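Local coordinates for methylase yhhF (Escherichia coli, PDB 2FPO), which transfers a methyl group from S-adenosyl-L-methionine to N2 of guanine 966 of 16S rRNA, acting on the assembled 30S particle, at residues R22-P27 against L97-A102; R40-L45 against G66-E71; S114-K119 against N147-D152; F127-F132 against Y157-V162; G165-P170 against R187-E192. All blocks are in the same frame, centred on the assembly; numbering follows the deposited sequence.

Interaction 1: R22-P27 against L97-A102; sequences RGRKLP and LATLKA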
# COMPACT_ATOMS: atom_id res chain seq x y z
N ARG A 22 -17.41 2.30 -5.43
CA ARG A 22 -17.19 1.51 -6.64
C ARG A 22 -17.73 2.32 -7.79
O ARG A 22 -18.86 2.82 -7.72
CB ARG A 22 -17.93 0.18 -6.53
CG ARG A 22 -18.19 -0.50 -7.83
CD ARG A 22 -18.83 -1.86 -7.61
NE ARG A 22 -20.26 -1.75 -7.33
CZ ARG A 22 -21.22 -1.99 -8.21
NH1 ARG A 22 -22.50 -1.88 -7.86
NH2 ARG A 22 -20.91 -2.31 -9.46
N GLY A 23 -16.91 2.49 -8.82
CA GLY A 23 -17.31 3.27 -9.99
C GLY A 23 -17.09 4.77 -9.85
O GLY A 23 -17.31 5.51 -10.81
N ARG A 24 -16.68 5.25 -8.67
CA ARG A 24 -16.41 6.68 -8.51
C ARG A 24 -15.08 7.01 -9.17
O ARG A 24 -14.12 6.27 -9.02
CB ARG A 24 -16.40 7.11 -7.01
CG ARG A 24 -17.79 7.06 -6.31
CD ARG A 24 -18.69 8.24 -6.66
NE ARG A 24 -18.05 9.50 -6.32
CZ ARG A 24 -18.14 10.08 -5.12
NH1 ARG A 24 -18.87 9.50 -4.16
NH2 ARG A 24 -17.53 11.24 -4.88
N LYS A 25 -15.04 8.12 -9.91
CA LYS A 25 -13.87 8.57 -10.68
C LYS A 25 -13.22 9.79 -9.99
O LYS A 25 -13.95 10.71 -9.60
CB LYS A 25 -14.31 8.93 -12.10
CG LYS A 25 -15.42 8.04 -12.67
CD LYS A 25 -15.73 8.34 -14.13
CE LYS A 25 -16.86 7.46 -14.66
NZ LYS A 25 -16.51 6.00 -14.65
N LEU A 26 -11.88 9.81 -9.89
CA LEU A 26 -11.12 10.87 -9.18
C LEU A 26 -9.91 11.39 -9.98
O LEU A 26 -9.21 10.60 -10.61
CB LEU A 26 -10.63 10.37 -7.81
CG LEU A 26 -11.63 9.95 -6.72
CD1 LEU A 26 -10.90 9.24 -5.63
CD2 LEU A 26 -12.44 11.11 -6.14
N PRO A 27 -9.64 12.72 -9.94
CA PRO A 27 -8.52 13.30 -10.70
C PRO A 27 -7.16 13.07 -10.04
O PRO A 27 -7.03 13.28 -8.83
CB PRO A 27 -8.85 14.79 -10.69
CG PRO A 27 -9.50 14.98 -9.37
CD PRO A 27 -10.37 13.75 -9.19
N LEU A 97 -9.54 12.63 -0.85
CA LEU A 97 -10.15 12.15 0.39
C LEU A 97 -11.30 13.05 0.87
O LEU A 97 -12.29 12.56 1.44
CB LEU A 97 -9.10 12.02 1.50
CG LEU A 97 -8.06 10.89 1.33
CD1 LEU A 97 -6.85 11.17 2.21
CD2 LEU A 97 -8.64 9.49 1.63
N ALA A 98 -11.16 14.36 0.66
CA ALA A 98 -12.19 15.31 1.06
C ALA A 98 -13.46 15.13 0.20
O ALA A 98 -14.58 15.10 0.73
CB ALA A 98 -11.64 16.74 1.01
N THR A 99 -13.29 14.96 -1.10
CA THR A 99 -14.39 14.61 -2.03
C THR A 99 -15.21 13.38 -1.59
O THR A 99 -16.44 13.40 -1.60
CB THR A 99 -13.83 14.35 -3.43
OG1 THR A 99 -13.32 15.58 -3.97
CG2 THR A 99 -14.88 13.78 -4.36
N LEU A 100 -14.50 12.33 -1.21
CA LEU A 100 -15.08 11.07 -0.80
C LEU A 100 -15.59 11.11 0.64
O LEU A 100 -16.24 10.15 1.08
CB LEU A 100 -14.02 9.95 -0.94
CG LEU A 100 -13.49 9.68 -2.35
CD1 LEU A 100 -12.28 8.70 -2.31
CD2 LEU A 100 -14.64 9.15 -3.27
N LYS A 101 -15.29 12.21 1.35
CA LYS A 101 -15.69 12.39 2.75
C LYS A 101 -15.05 11.31 3.61
O LYS A 101 -15.66 10.83 4.57
CB LYS A 101 -17.23 12.33 2.93
CG LYS A 101 -17.99 13.65 2.79
CD LYS A 101 -19.48 13.36 2.59
CE LYS A 101 -20.37 14.55 2.87
NZ LYS A 101 -19.97 15.76 2.10
N ALA A 102 -13.81 10.95 3.27
CA ALA A 102 -13.14 9.88 3.98
C ALA A 102 -12.28 10.50 5.08
O ALA A 102 -11.15 10.96 4.83
CB ALA A 102 -12.30 9.06 3.02
O HOH W 1 -18.93 11.92 -2.10
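L26 and L100 share a first torsion (chi1 -62° in each) that sets CG opposite the carbonyl carbon, and with it the two side chains reach toward each other until L26 CD1 and L100 CD1 meet tip to tip at 3.6 Å. The setting is the C-terminal end of helix 87-99, closed by a Schellman motif and packed on strand 25-27 of a two-stranded antiparallel sheet; K101, at positive phi, bonds A98 O through N, and A102 N reaches L97 O. Leucines suit this buried middle, where L70 of helix 67-74 and I16 also pack on them. Replacing L100 with an alanine is likely to open a gap beside the L26 methyls and uncover the face of the R24 guanidinium that L100 CD2 lies over. R24 bends at chi2 and chi3 (-78° and -58°), which carries its flat end across: L100 CD2 lies over one face, 3.9 Å from R24 NH2, and T99 CG2 stands near the edge, 3.7 Å from that same NH2. An arginine fits the exposed margin, its flat face resting on a leucine. One water, in the guanidinium plane, accepts from R24 NH1 at 3.2 Å and donates to T99 O at 2.9 Å.

Interaction 2: R40-L45 against G66-E71; sequences RVRETL and GALGLE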
# COMPACT_ATOMS: atom_id res chain seq x y z
N ARG A 40 -6.67 -4.59 -13.27
CA ARG A 40 -6.45 -6.02 -13.07
C ARG A 40 -5.55 -6.33 -11.89
O ARG A 40 -5.80 -7.27 -11.14
CB ARG A 40 -5.94 -6.68 -14.35
CG ARG A 40 -7.06 -7.19 -15.20
CD ARG A 40 -6.56 -8.11 -16.30
NE ARG A 40 -7.60 -8.36 -17.29
CZ ARG A 40 -8.12 -7.43 -18.09
NH1 ARG A 40 -9.05 -7.75 -18.97
NH2 ARG A 40 -7.69 -6.17 -18.00
N VAL A 41 -4.51 -5.51 -11.73
CA VAL A 41 -3.66 -5.53 -10.53
C VAL A 41 -4.50 -5.35 -9.26
O VAL A 41 -4.49 -6.21 -8.38
CB VAL A 41 -2.58 -4.42 -10.62
CG1 VAL A 41 -1.86 -4.20 -9.28
CG2 VAL A 41 -1.60 -4.74 -11.77
N ARG A 42 -5.22 -4.25 -9.17
CA ARG A 42 -6.02 -3.95 -7.98
C ARG A 42 -7.05 -5.04 -7.74
O ARG A 42 -7.29 -5.45 -6.60
CB ARG A 42 -6.68 -2.57 -8.08
CG ARG A 42 -5.81 -1.45 -7.54
CD ARG A 42 -6.55 -0.11 -7.57
NE ARG A 42 -6.72 0.36 -8.93
CZ ARG A 42 -7.63 1.25 -9.31
NH1 ARG A 42 -8.47 1.78 -8.43
NH2 ARG A 42 -7.71 1.61 -10.58
N GLU A 43 -7.66 -5.51 -8.83
CA GLU A 43 -8.63 -6.58 -8.76
C GLU A 43 -8.05 -7.83 -8.12
O GLU A 43 -8.62 -8.37 -7.17
CB GLU A 43 -9.14 -6.87 -10.17
CG GLU A 43 -10.35 -7.72 -10.25
CD GLU A 43 -10.81 -7.89 -11.70
OE1 GLU A 43 -12.02 -7.73 -11.97
OE2 GLU A 43 -9.96 -8.17 -12.57
N THR A 44 -6.89 -8.26 -8.60
CA THR A 44 -6.19 -9.41 -8.04
C THR A 44 -5.84 -9.21 -6.55
O THR A 44 -6.12 -10.08 -5.72
CB THR A 44 -4.90 -9.72 -8.86
OG1 THR A 44 -5.26 -9.98 -10.22
CG2 THR A 44 -4.15 -10.93 -8.32
N LEU A 45 -5.24 -8.06 -6.21
CA LEU A 45 -4.80 -7.79 -4.85
C LEU A 45 -5.98 -7.79 -3.86
O LEU A 45 -5.91 -8.37 -2.77
CB LEU A 45 -4.10 -6.41 -4.78
CG LEU A 45 -3.69 -5.90 -3.40
CD1 LEU A 45 -2.87 -6.96 -2.59
CD2 LEU A 45 -2.90 -4.56 -3.53
N GLY A 66 -2.87 7.18 -4.88
CA GLY A 66 -3.76 6.71 -3.86
C GLY A 66 -4.60 5.53 -4.33
O GLY A 66 -5.49 5.08 -3.60
N ALA A 67 -4.37 5.03 -5.55
CA ALA A 67 -5.14 3.88 -6.05
C ALA A 67 -5.31 2.78 -4.98
O ALA A 67 -6.43 2.34 -4.70
CB ALA A 67 -4.53 3.30 -7.34
N LEU A 68 -4.21 2.38 -4.34
CA LEU A 68 -4.27 1.31 -3.35
C LEU A 68 -4.97 1.71 -2.06
O LEU A 68 -5.88 1.02 -1.61
CB LEU A 68 -2.88 0.72 -3.07
CG LEU A 68 -2.16 0.10 -4.27
CD1 LEU A 68 -0.84 -0.52 -3.84
CD2 LEU A 68 -3.07 -0.96 -4.95
N GLY A 69 -4.53 2.81 -1.45
CA GLY A 69 -5.16 3.29 -0.21
C GLY A 69 -6.64 3.60 -0.34
O GLY A 69 -7.44 3.28 0.54
N LEU A 70 -7.01 4.22 -1.46
CA LEU A 70 -8.40 4.59 -1.75
C LEU A 70 -9.33 3.40 -1.99
O LEU A 70 -10.47 3.36 -1.52
CB LEU A 70 -8.46 5.57 -2.92
CG LEU A 70 -7.89 6.95 -2.57
CD1 LEU A 70 -7.82 7.83 -3.82
CD2 LEU A 70 -8.74 7.60 -1.50
N GLU A 71 -8.84 2.44 -2.74
CA GLU A 71 -9.55 1.18 -2.90
C GLU A 71 -9.71 0.47 -1.53
O GLU A 71 -10.77 -0.08 -1.24
CB GLU A 71 -8.76 0.35 -3.93
CG GLU A 71 -9.40 -0.87 -4.46
CD GLU A 71 -10.46 -0.59 -5.48
OE1 GLU A 71 -10.24 0.22 -6.42
OE2 GLU A 71 -11.53 -1.20 -5.31
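R42 lies across the start of helix 67-74, its stem passing L68 obliquely, with R42 CG 3.8 Å from L68 CD2. A bend at chi3 (-70°) then turns the guanidinium so that one face, near its rim, is covered by the small A67, whose CB is 4.0 Å from R42 NE. Beyond it the guanidinium and the E71 carboxylate stand with planes 64° apart, and the bond in their salt bridge is weak, R42 NH1 to E71 OE1 at 3.1 Å and far from straight. Both groups have further partners, which probably helps to offset their burial: R42 NH1 bonds R15 O, while E71 takes I17 N on OE1 and pairs with R75 through OE2. On the apolar side, L45 crosses L68 at about a right angle, with L45 CD2 to L68 CD2 at 3.9 Å. The segment axes of the two helices come within 11.2 Å at a signed crossing angle of -46°. This helix pair lies on one face of the central Rossmann-like sheet, where L45 and L68 rest on F127 of strand 123-128 and Y157 of strand 154-161.

Interaction 3: S114-K119 against N147-D152; sequences SFLAQK and NGWLAD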
# COMPACT_ATOMS: atom_id res chain seq x y z
N SER A 114 12.68 8.12 5.81
CA SER A 114 12.58 8.99 6.98
C SER A 114 11.35 8.66 7.81
O SER A 114 11.41 8.64 9.05
CB SER A 114 12.45 10.47 6.55
OG SER A 114 13.67 10.89 5.98
N PHE A 115 10.23 8.45 7.13
CA PHE A 115 8.99 8.18 7.83
C PHE A 115 8.99 6.90 8.69
O PHE A 115 8.52 6.92 9.83
CB PHE A 115 7.77 8.16 6.90
CG PHE A 115 6.50 7.87 7.66
CD1 PHE A 115 5.91 8.85 8.45
CD2 PHE A 115 5.95 6.59 7.67
CE1 PHE A 115 4.77 8.56 9.19
CE2 PHE A 115 4.82 6.30 8.43
CZ PHE A 115 4.24 7.30 9.18
N LEU A 116 9.51 5.81 8.13
CA LEU A 116 9.49 4.50 8.80
C LEU A 116 10.61 4.33 9.82
O LEU A 116 10.58 3.39 10.62
CB LEU A 116 9.51 3.34 7.76
CG LEU A 116 8.35 3.34 6.74
CD1 LEU A 116 8.63 2.35 5.64
CD2 LEU A 116 7.00 3.06 7.47
N ALA A 117 11.60 5.22 9.78
CA ALA A 117 12.72 5.20 10.74
C ALA A 117 12.34 5.95 12.01
O ALA A 117 12.98 6.96 12.37
CB ALA A 117 13.99 5.77 10.13
N GLN A 118 11.33 5.42 12.69
CA GLN A 118 10.88 5.88 14.00
C GLN A 118 10.02 4.75 14.62
O GLN A 118 9.67 3.79 13.92
CB GLN A 118 10.03 7.15 13.84
CG GLN A 118 8.78 6.94 12.95
CD GLN A 118 7.80 8.10 12.98
OE1 GLN A 118 7.66 8.79 14.01
NE2 GLN A 118 7.11 8.33 11.85
N LYS A 119 9.70 4.85 15.91
CA LYS A 119 8.77 3.90 16.53
C LYS A 119 7.42 3.96 15.83
O LYS A 119 6.73 5.01 15.85
CB LYS A 119 8.58 4.18 18.03
CG LYS A 119 7.79 3.08 18.74
CD LYS A 119 7.93 3.14 20.27
CE LYS A 119 6.66 3.65 20.98
NZ LYS A 119 6.37 5.11 20.74
N ASN A 147 10.71 -1.60 13.10
CA ASN A 147 10.21 -0.45 13.83
C ASN A 147 8.74 -0.54 14.29
O ASN A 147 8.14 0.47 14.66
CB ASN A 147 10.52 0.84 13.04
CG ASN A 147 12.02 1.11 12.96
OD1 ASN A 147 12.76 0.66 13.81
ND2 ASN A 147 12.45 1.81 11.93
N GLY A 148 8.18 -1.75 14.29
CA GLY A 148 6.86 -1.97 14.86
C GLY A 148 5.70 -1.55 13.98
O GLY A 148 4.59 -1.31 14.48
N TRP A 149 5.91 -1.48 12.67
CA TRP A 149 4.84 -1.08 11.77
C TRP A 149 3.82 -2.20 11.44
O TRP A 149 2.82 -1.97 10.77
CB TRP A 149 5.46 -0.54 10.46
CG TRP A 149 6.24 0.75 10.70
CD1 TRP A 149 7.59 0.89 10.80
CD2 TRP A 149 5.68 2.06 10.92
NE1 TRP A 149 7.92 2.23 11.02
CE2 TRP A 149 6.76 2.96 11.13
CE3 TRP A 149 4.35 2.57 10.96
CZ2 TRP A 149 6.58 4.33 11.36
CZ3 TRP A 149 4.16 3.94 11.22
CH2 TRP A 149 5.27 4.80 11.41
N LEU A 150 4.11 -3.42 11.88
CA LEU A 150 3.34 -4.59 11.43
C LEU A 150 2.62 -5.17 12.62
O LEU A 150 3.21 -5.30 13.67
CB LEU A 150 4.27 -5.65 10.78
CG LEU A 150 5.12 -5.21 9.58
CD1 LEU A 150 5.93 -6.36 9.01
CD2 LEU A 150 4.21 -4.67 8.50
N ALA A 151 1.33 -5.48 12.45
CA ALA A 151 0.58 -6.23 13.44
C ALA A 151 1.11 -7.65 13.39
O ALA A 151 1.75 -8.06 12.42
CB ALA A 151 -0.93 -6.20 13.13
N ASP A 152 0.87 -8.37 14.49
CA ASP A 152 1.24 -9.77 14.65
C ASP A 152 1.19 -10.64 13.40
O ASP A 152 2.18 -11.34 13.13
CB ASP A 152 0.45 -10.41 15.81
CG ASP A 152 0.91 -9.90 17.18
OD1 ASP A 152 1.91 -9.16 17.22
OD2 ASP A 152 0.28 -10.24 18.21
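W149 and N147 converge on one backbone oxygen, L116 O, at the close of helix 112-116, where an inverse gamma turn centred on A117 leads the chain away. W149 NE1 donates at 2.9 Å to L116 O, nearly straight (162°) and with the oxygen in the indole plane; N147 ND2 donates at 2.8 Å to L116 O. The oxygen takes these in addition to a weak bond from Q118 N across the gamma turn. L116 CD2 sits over the five-membered ring of W149, 3.7 Å from the centroid, in a CH-pi contact. Tryptophan suits the place by offering both an N-H and a broad face. F115 CE2 approaches W149 CH2 at 3.4 Å, the two ring planes oblique at 38°. A phenylalanine in place of W149 would probably leave L116 O without its indole donor and take away the five-membered ring on which L116 CD2 rests. In the next shell, L59 of strand 57-60 packs on both L116 and W149, as L144 of helix 137-146 does on the indole. Q118, its CG between backbone N and carbonyl carbon (chi1 59°), lays CG 3.8 Å from W149 CZ2 and donates from NE2 to F115 O at 2.8 Å.

Interaction 4: F127-F132 against Y157-V162; sequences FVDPPF and YVESEV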
# COMPACT_ATOMS: atom_id res chain seq x y z
N PHE A 127 1.16 -1.70 1.93
CA PHE A 127 1.44 -1.66 0.50
C PHE A 127 2.84 -1.09 0.25
O PHE A 127 3.14 0.02 0.68
CB PHE A 127 0.42 -0.81 -0.25
CG PHE A 127 -1.02 -1.20 0.01
CD1 PHE A 127 -1.55 -2.39 -0.53
CD2 PHE A 127 -1.85 -0.38 0.75
CE1 PHE A 127 -2.91 -2.75 -0.27
CE2 PHE A 127 -3.21 -0.73 1.00
CZ PHE A 127 -3.73 -1.92 0.49
N VAL A 128 3.65 -1.87 -0.47
CA VAL A 128 5.04 -1.53 -0.81
C VAL A 128 5.25 -1.62 -2.32
O VAL A 128 5.68 -2.64 -2.88
CB VAL A 128 6.08 -2.41 -0.05
CG1 VAL A 128 7.52 -1.88 -0.28
CG2 VAL A 128 5.74 -2.50 1.43
N ASP A 129 4.94 -0.52 -3.00
CA ASP A 129 5.11 -0.44 -4.43
C ASP A 129 5.97 0.80 -4.69
O ASP A 129 5.45 1.85 -5.03
CB ASP A 129 3.75 -0.33 -5.12
CG ASP A 129 3.87 -0.14 -6.63
OD1 ASP A 129 4.88 -0.63 -7.23
OD2 ASP A 129 2.99 0.51 -7.22
N PRO A 130 7.29 0.69 -4.47
CA PRO A 130 8.10 1.90 -4.66
C PRO A 130 8.25 2.36 -6.12
O PRO A 130 8.14 1.52 -7.05
CB PRO A 130 9.44 1.54 -4.01
CG PRO A 130 9.51 0.04 -4.12
CD PRO A 130 8.09 -0.45 -3.98
N PRO A 131 8.52 3.68 -6.34
CA PRO A 131 8.67 4.22 -7.69
C PRO A 131 9.87 3.59 -8.40
O PRO A 131 9.88 3.46 -9.62
CB PRO A 131 8.87 5.74 -7.44
CG PRO A 131 9.44 5.82 -6.08
CD PRO A 131 8.69 4.73 -5.32
N PHE A 132 10.87 3.19 -7.63
CA PHE A 132 11.95 2.37 -8.16
C PHE A 132 12.35 1.38 -7.06
O PHE A 132 12.09 1.63 -5.89
CB PHE A 132 13.13 3.24 -8.68
CG PHE A 132 13.68 4.17 -7.64
CD1 PHE A 132 14.66 3.72 -6.75
CD2 PHE A 132 13.19 5.47 -7.52
CE1 PHE A 132 15.15 4.57 -5.76
CE2 PHE A 132 13.70 6.33 -6.55
CZ PHE A 132 14.67 5.87 -5.65
N TYR A 157 2.06 -6.21 0.79
CA TYR A 157 2.00 -6.34 -0.66
C TYR A 157 3.28 -5.72 -1.20
O TYR A 157 3.65 -4.61 -0.80
CB TYR A 157 0.75 -5.63 -1.21
CG TYR A 157 0.73 -5.40 -2.72
CD1 TYR A 157 0.51 -6.45 -3.62
CD2 TYR A 157 0.94 -4.12 -3.25
CE1 TYR A 157 0.49 -6.23 -5.01
CE2 TYR A 157 0.92 -3.90 -4.62
CZ TYR A 157 0.70 -4.94 -5.49
OH TYR A 157 0.68 -4.68 -6.85
N VAL A 158 3.96 -6.47 -2.06
CA VAL A 158 5.22 -6.05 -2.64
C VAL A 158 5.12 -6.24 -4.15
O VAL A 158 4.75 -7.30 -4.64
CB VAL A 158 6.46 -6.86 -2.07
CG1 VAL A 158 7.74 -6.45 -2.78
CG2 VAL A 158 6.60 -6.64 -0.59
N GLU A 159 5.38 -5.16 -4.87
CA GLU A 159 5.42 -5.17 -6.31
C GLU A 159 6.88 -4.97 -6.79
O GLU A 159 7.60 -4.08 -6.29
CB GLU A 159 4.50 -4.06 -6.83
CG GLU A 159 4.42 -3.98 -8.30
CD GLU A 159 3.35 -2.99 -8.78
OE1 GLU A 159 2.23 -2.97 -8.20
OE2 GLU A 159 3.65 -2.27 -9.76
N SER A 160 7.30 -5.81 -7.74
CA SER A 160 8.68 -5.81 -8.20
C SER A 160 8.85 -6.45 -9.57
O SER A 160 8.18 -7.41 -9.88
CB SER A 160 9.56 -6.53 -7.18
OG SER A 160 10.93 -6.30 -7.44
N GLU A 161 9.77 -5.91 -10.38
CA GLU A 161 10.09 -6.50 -11.68
C GLU A 161 10.66 -7.89 -11.50
O GLU A 161 11.54 -8.10 -10.66
CB GLU A 161 11.08 -5.62 -12.44
CG GLU A 161 10.49 -4.33 -12.99
CD GLU A 161 9.97 -3.39 -11.91
OE1 GLU A 161 10.71 -3.11 -10.93
OE2 GLU A 161 8.81 -2.93 -12.05
N VAL A 162 10.15 -8.84 -12.28
CA VAL A 162 10.61 -10.25 -12.26
C VAL A 162 12.14 -10.36 -12.28
O VAL A 162 12.73 -11.07 -11.46
CB VAL A 162 10.04 -11.04 -13.46
CG1 VAL A 162 10.78 -12.35 -13.65
CG2 VAL A 162 8.57 -11.29 -13.24
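V128 and Y157 begin the pairing: V128 N donates to Y157 O at 2.8 Å, and one step on, E159 N donates to V128 O at 3.2 Å, the straighter bond of the two at 164°. V128 thus spends both its backbone groups on the neighbouring strand, and V128 O gains an additional CA-H...O contact from V158 CA at 3.4 Å. The other edges of the two strands are satisfied as well, F127 by backbone bonds to L59 and C61, and V158 by R187. Such parallel pairing joins strands 123-128 and 154-161 in the middle of the Rossmann-like sheet of class I methyltransferases, and D129-P130-P131-F132, which follows the first strand directly, is the DPPF form of the motif that in related amino-methyltransferases lines the pocket for the target base. The prolines bring no N-H to satisfy as the chain leaves the sheet. Where the pairing ends, D129 and E159 lie side by side, pointing the same way, with carboxylate planes 30° apart. D129 OD1 and E159 OE2, both acceptors, stand 3.3 Å apart without a bond. E159 is extended, CG anti to its N (chi1 -179°), and its OE1 takes a 2.7 Å hydrogen bond from Y157 OH on the anti side of the carboxylate, which helps to hold its rotation. Bulky apolar residues suit the buried faces: F127 CD1 packs at 4.0 Å on Y157 CB, while V128 and V158 turn to the other face, against L137 of helix 137-146.

Interaction 5: G165-P170 against R187-E192; sequences GLPTVP and RLYQRE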
# COMPACT_ATOMS: atom_id res chain seq x y z
N GLY A 165 14.36 -10.81 -9.21
CA GLY A 165 14.27 -11.98 -8.34
C GLY A 165 13.38 -11.76 -7.12
O GLY A 165 12.70 -10.72 -7.00
N LEU A 166 13.38 -12.72 -6.20
CA LEU A 166 12.65 -12.58 -4.94
C LEU A 166 13.38 -11.59 -4.04
O LEU A 166 14.60 -11.68 -3.91
CB LEU A 166 12.56 -13.93 -4.22
CG LEU A 166 11.76 -15.05 -4.85
CD1 LEU A 166 12.35 -16.38 -4.40
CD2 LEU A 166 10.26 -14.96 -4.51
N PRO A 167 12.64 -10.63 -3.44
CA PRO A 167 13.34 -9.74 -2.49
C PRO A 167 13.73 -10.48 -1.21
O PRO A 167 13.05 -11.42 -0.80
CB PRO A 167 12.30 -8.67 -2.17
CG PRO A 167 10.97 -9.37 -2.36
CD PRO A 167 11.21 -10.28 -3.56
N THR A 168 14.84 -10.05 -0.61
CA THR A 168 15.23 -10.46 0.72
C THR A 168 14.15 -9.98 1.70
O THR A 168 13.81 -8.78 1.75
CB THR A 168 16.67 -9.95 1.08
OG1 THR A 168 17.58 -10.38 0.06
CG2 THR A 168 17.17 -10.51 2.42
N VAL A 169 13.58 -10.94 2.43
CA VAL A 169 12.58 -10.64 3.44
C VAL A 169 13.07 -11.23 4.76
O VAL A 169 13.86 -12.18 4.74
CB VAL A 169 11.16 -11.18 3.02
CG1 VAL A 169 10.68 -10.43 1.77
CG2 VAL A 169 11.17 -12.73 2.78
N PRO A 170 12.62 -10.67 5.90
CA PRO A 170 13.01 -11.29 7.18
C PRO A 170 12.52 -12.73 7.28
O PRO A 170 11.60 -13.12 6.55
CB PRO A 170 12.31 -10.40 8.23
CG PRO A 170 12.09 -9.09 7.50
CD PRO A 170 11.77 -9.49 6.10
N ARG A 187 3.30 -9.69 -5.28
CA ARG A 187 3.41 -10.65 -4.17
C ARG A 187 2.74 -10.14 -2.88
O ARG A 187 2.66 -8.94 -2.64
CB ARG A 187 4.88 -10.97 -3.89
CG ARG A 187 5.60 -11.63 -5.06
CD ARG A 187 7.07 -11.85 -4.75
NE ARG A 187 7.71 -12.56 -5.85
CZ ARG A 187 8.62 -12.04 -6.66
NH1 ARG A 187 9.02 -10.80 -6.51
NH2 ARG A 187 9.14 -12.78 -7.63
N LEU A 188 2.28 -11.08 -2.07
CA LEU A 188 1.75 -10.79 -0.76
C LEU A 188 2.45 -11.70 0.24
O LEU A 188 2.47 -12.92 0.07
CB LEU A 188 0.23 -10.99 -0.74
CG LEU A 188 -0.57 -10.46 0.45
CD1 LEU A 188 -0.50 -8.94 0.57
CD2 LEU A 188 -2.00 -10.94 0.31
N TYR A 189 3.10 -11.08 1.23
CA TYR A 189 3.81 -11.78 2.28
C TYR A 189 2.96 -11.75 3.52
O TYR A 189 2.26 -10.78 3.78
CB TYR A 189 5.17 -11.15 2.58
CG TYR A 189 6.17 -11.36 1.46
CD1 TYR A 189 7.05 -12.44 1.48
CD2 TYR A 189 6.22 -10.47 0.38
CE1 TYR A 189 7.96 -12.63 0.45
CE2 TYR A 189 7.11 -10.65 -0.65
CZ TYR A 189 7.97 -11.74 -0.63
OH TYR A 189 8.84 -11.88 -1.67
N GLN A 190 3.02 -12.84 4.28
CA GLN A 190 2.42 -12.88 5.60
C GLN A 190 3.51 -12.96 6.67
O GLN A 190 4.43 -13.80 6.61
CB GLN A 190 1.46 -14.06 5.74
CG GLN A 190 0.67 -13.99 7.03
CD GLN A 190 -0.60 -14.81 7.00
OE1 GLN A 190 -1.70 -14.26 7.07
NE2 GLN A 190 -0.46 -16.12 6.89
N ARG A 191 3.36 -12.09 7.66
CA ARG A 191 4.34 -11.93 8.69
C ARG A 191 3.88 -12.57 9.99
O ARG A 191 2.73 -12.39 10.41
CB ARG A 191 4.63 -10.44 8.87
CG ARG A 191 5.69 -10.12 9.88
CD ARG A 191 5.12 -9.32 11.02
NE ARG A 191 6.19 -8.91 11.91
CZ ARG A 191 6.02 -8.59 13.18
NH1 ARG A 191 4.79 -8.60 13.70
NH2 ARG A 191 7.07 -8.28 13.93
N GLU A 192 4.75 -13.37 10.60
CA GLU A 192 4.49 -13.88 11.95
C GLU A 192 5.26 -13.08 13.00
O GLU A 192 6.48 -12.94 12.90
CB GLU A 192 4.87 -15.36 12.04
CG GLU A 192 3.95 -16.26 11.26
CD GLU A 192 2.49 -16.12 11.69
OE1 GLU A 192 2.16 -16.50 12.84
OE2 GLU A 192 1.68 -15.65 10.85
O HOH W 2 10.89 -9.83 -8.33
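V169 and P167 press on Y189 in the close-packed half of this contact, where the loop between strands 154-161 and 173-181 folds over strand 184-191. That strand runs antiparallel to both its neighbours, 154-161 and 173-181, the insertion that marks the seven-stranded sheet of class I methyltransferases. V169 CG1 lies over one face of the Y189 ring, toward its rim, in a CH-pi contact 4.0 Å from the centroid and 22° off the ring normal; the branched methyls of a valine suit a flat phenol. P167 and Y189 point toward each other, the proline meeting the hydroxyl end, with P167 CG and CD each 3.4 Å from Y189 OH. A compact proline ring fits between that hydroxyl and helix 137-146, where L137 and E138 also touch it. The other half, around L166 and G165, is looser and, at L166, open to solvent. R187 is extended from CG to NE (chi2 177°, chi3 176°), which carries its guanidinium out to the loop, where L166 crosses it at about a right angle and puts CD2 over one face, 3.7 Å from R187 NE. The strongest polar partner of R187 is E178 of strand 173-181, a salt bridge through NE. No direct hydrogen bond joins loop and strand; a water in the guanidinium plane accepts from R187 NH1 at 2.8 Å.

Along the chain interaction 2 is nested inside the loop closed by interaction 1, interactions 3 and 4 interleave after it, and interaction 5 comes last. Interactions 4 and 5 lie on neighbouring strands of the central sheet, their centres 11 Å apart, and V158 N probably bonds R187 O between them. Interaction 2 packs on the sheet at interaction 4 and on its other side meets interaction 1 through L70. Interactions 1 and 3 lie on opposite sides of the chain's centre, their own centres about 28 Å apart. Helices and loops on both faces are thereby tied to one Rossmann-like sheet, whose strand ends carry the motif expected to form the methylation site.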